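Local atomic coordinates of glutathione peroxidase (Hypocrea jecorina, PDB entry 6VPD), a protein that probably reduces hydroperoxides to alcohols at the expense of thioredoxin, as a thioredoxin-dependent member of the glutathione peroxidase family. Residues Asn125-Asp130 with Leu148-Trp153. Residues are numbered along the deposited sequence; the frame is centred on the assembly and turned at random.
Sequences NVNGDD and LERVKW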
# COMPACT_ATOMS: atom_id res chain seq x y z
N ASN A 125 -4.84 14.66 -11.49
CA ASN A 125 -3.71 14.48 -10.60
C ASN A 125 -4.20 14.59 -9.17
O ASN A 125 -4.94 15.52 -8.83
CB ASN A 125 -2.64 15.52 -10.89
CG ASN A 125 -1.90 15.22 -12.16
OD1 ASN A 125 -0.95 14.44 -12.16
ND2 ASN A 125 -2.36 15.78 -13.27
N VAL A 126 -3.82 13.61 -8.34
CA VAL A 126 -4.16 13.67 -6.93
C VAL A 126 -3.08 14.31 -6.09
O VAL A 126 -3.33 14.62 -4.92
CB VAL A 126 -4.48 12.28 -6.34
CG1 VAL A 126 -5.63 11.63 -7.11
CG2 VAL A 126 -3.25 11.38 -6.32
N ASN A 127 -1.89 14.55 -6.64
CA ASN A 127 -0.74 15.01 -5.87
C ASN A 127 -0.00 16.11 -6.62
O ASN A 127 -0.12 16.24 -7.83
CB ASN A 127 0.22 13.88 -5.56
CG ASN A 127 -0.29 12.98 -4.48
OD1 ASN A 127 -1.01 13.44 -3.60
ND2 ASN A 127 0.05 11.70 -4.54
N GLY A 128 0.75 16.90 -5.86
CA GLY A 128 1.45 18.02 -6.44
C GLY A 128 0.63 19.29 -6.42
O GLY A 128 -0.54 19.32 -6.03
N ASP A 129 1.29 20.37 -6.86
CA ASP A 129 0.64 21.67 -6.96
C ASP A 129 -0.36 21.69 -8.10
O ASP A 129 -1.22 22.58 -8.16
CB ASP A 129 1.68 22.77 -7.14
CG ASP A 129 2.59 22.95 -5.92
OD1 ASP A 129 2.07 23.04 -4.78
OD2 ASP A 129 3.83 22.99 -6.11
N ASP A 130 -0.25 20.71 -8.99
CA ASP A 130 -1.15 20.44 -10.09
C ASP A 130 -2.34 19.57 -9.69
O ASP A 130 -3.16 19.23 -10.56
CB ASP A 130 -0.38 19.74 -11.20
CG ASP A 130 0.25 18.44 -10.70
OD1 ASP A 130 0.94 18.47 -9.66
OD2 ASP A 130 0.01 17.38 -11.32
N LEU A 148 0.51 12.42 7.16
CA LEU A 148 0.96 12.52 5.78
C LEU A 148 -0.24 12.73 4.89
O LEU A 148 -1.19 11.94 4.91
CB LEU A 148 1.71 11.27 5.37
CG LEU A 148 2.31 11.38 3.97
CD1 LEU A 148 3.69 12.08 3.98
CD2 LEU A 148 2.36 10.00 3.33
N GLU A 149 -0.19 13.79 4.10
CA GLU A 149 -1.33 14.25 3.33
C GLU A 149 -1.37 13.64 1.92
O GLU A 149 -2.46 13.36 1.41
CB GLU A 149 -1.30 15.78 3.30
CG GLU A 149 -2.46 16.40 2.61
CD GLU A 149 -2.50 17.91 2.73
OE1 GLU A 149 -2.11 18.43 3.82
OE2 GLU A 149 -2.91 18.58 1.75
N ARG A 150 -0.21 13.38 1.31
CA ARG A 150 -0.13 12.74 -0.01
C ARG A 150 -0.87 11.40 -0.06
O ARG A 150 -0.83 10.61 0.89
CB ARG A 150 1.33 12.52 -0.42
CG ARG A 150 2.13 13.80 -0.77
CD ARG A 150 1.72 14.29 -2.16
NE ARG A 150 2.02 15.70 -2.44
CZ ARG A 150 1.27 16.72 -2.04
NH1 ARG A 150 0.16 16.47 -1.33
NH2 ARG A 150 1.62 17.96 -2.38
N VAL A 151 -1.52 11.16 -1.20
CA VAL A 151 -1.95 9.81 -1.55
C VAL A 151 -0.73 8.98 -1.90
O VAL A 151 0.09 9.36 -2.74
CB VAL A 151 -2.95 9.87 -2.71
CG1 VAL A 151 -3.39 8.47 -3.10
CG2 VAL A 151 -4.15 10.73 -2.32
N LYS A 152 -0.62 7.82 -1.27
CA LYS A 152 0.58 7.00 -1.41
C LYS A 152 0.56 6.19 -2.70
O LYS A 152 1.59 6.08 -3.37
CB LYS A 152 0.73 6.08 -0.20
CG LYS A 152 0.64 6.81 1.13
CD LYS A 152 0.01 5.93 2.23
CE LYS A 152 -0.86 6.77 3.19
NZ LYS A 152 -1.58 5.94 4.21
N TRP A 153 -0.59 5.63 -3.07
CA TRP A 153 -0.65 4.67 -4.15
C TRP A 153 -2.02 4.77 -4.82
O TRP A 153 -2.88 5.55 -4.40
CB TRP A 153 -0.35 3.27 -3.61
CG TRP A 153 -0.05 2.22 -4.63
CD1 TRP A 153 -0.72 1.02 -4.81
CD2 TRP A 153 0.98 2.24 -5.62
NE1 TRP A 153 -0.15 0.31 -5.85
CE2 TRP A 153 0.89 1.04 -6.37
CE3 TRP A 153 1.97 3.18 -5.97
CZ2 TRP A 153 1.75 0.75 -7.43
CZ3 TRP A 153 2.81 2.89 -7.04
CH2 TRP A 153 2.71 1.68 -7.75
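Asn127 bonds through both ends of its amide to the backbone N-H and C=O of Val151. Its CB lies 3.7 Å from Arg150 CD, and CG rests near the same methylene. With CG anti to the carbonyl carbon (chi1 -76°), the amide points across to the other loop. There ND2 donates to Val151 O at 3.0 Å, in the carbonyl plane and on a lone pair. OD1 lies 3.2 Å from Arg150 CD and takes weak bonds from Val151 N, at 3.3 Å, and Lys139 NZ. Asparagine suits the place because a donor and an acceptor sit on one short flat group; an alanine here would probably leave the Val151 N-H and C=O without these mates and take the amide away from Arg150 CD. Arg150 suits its place because its long chain runs past Asn127 in the opposite direction, its guanidinium 24° from the amide plane; Gly128 N lies over one face, offset toward the rim, 3.7 Å from Arg150 NH2. Beside the polar pair, the CG2 methyl of Val126 meets Val151 CB at 3.9 Å, both valines also touching Asn56 of strand 51-58. Away from the predicted active-site cysteine, side-chain-to-backbone bonds and a small apolar contact thus join the loops flanking helix 133-141 of this thioredoxin-like fold without strand pairing.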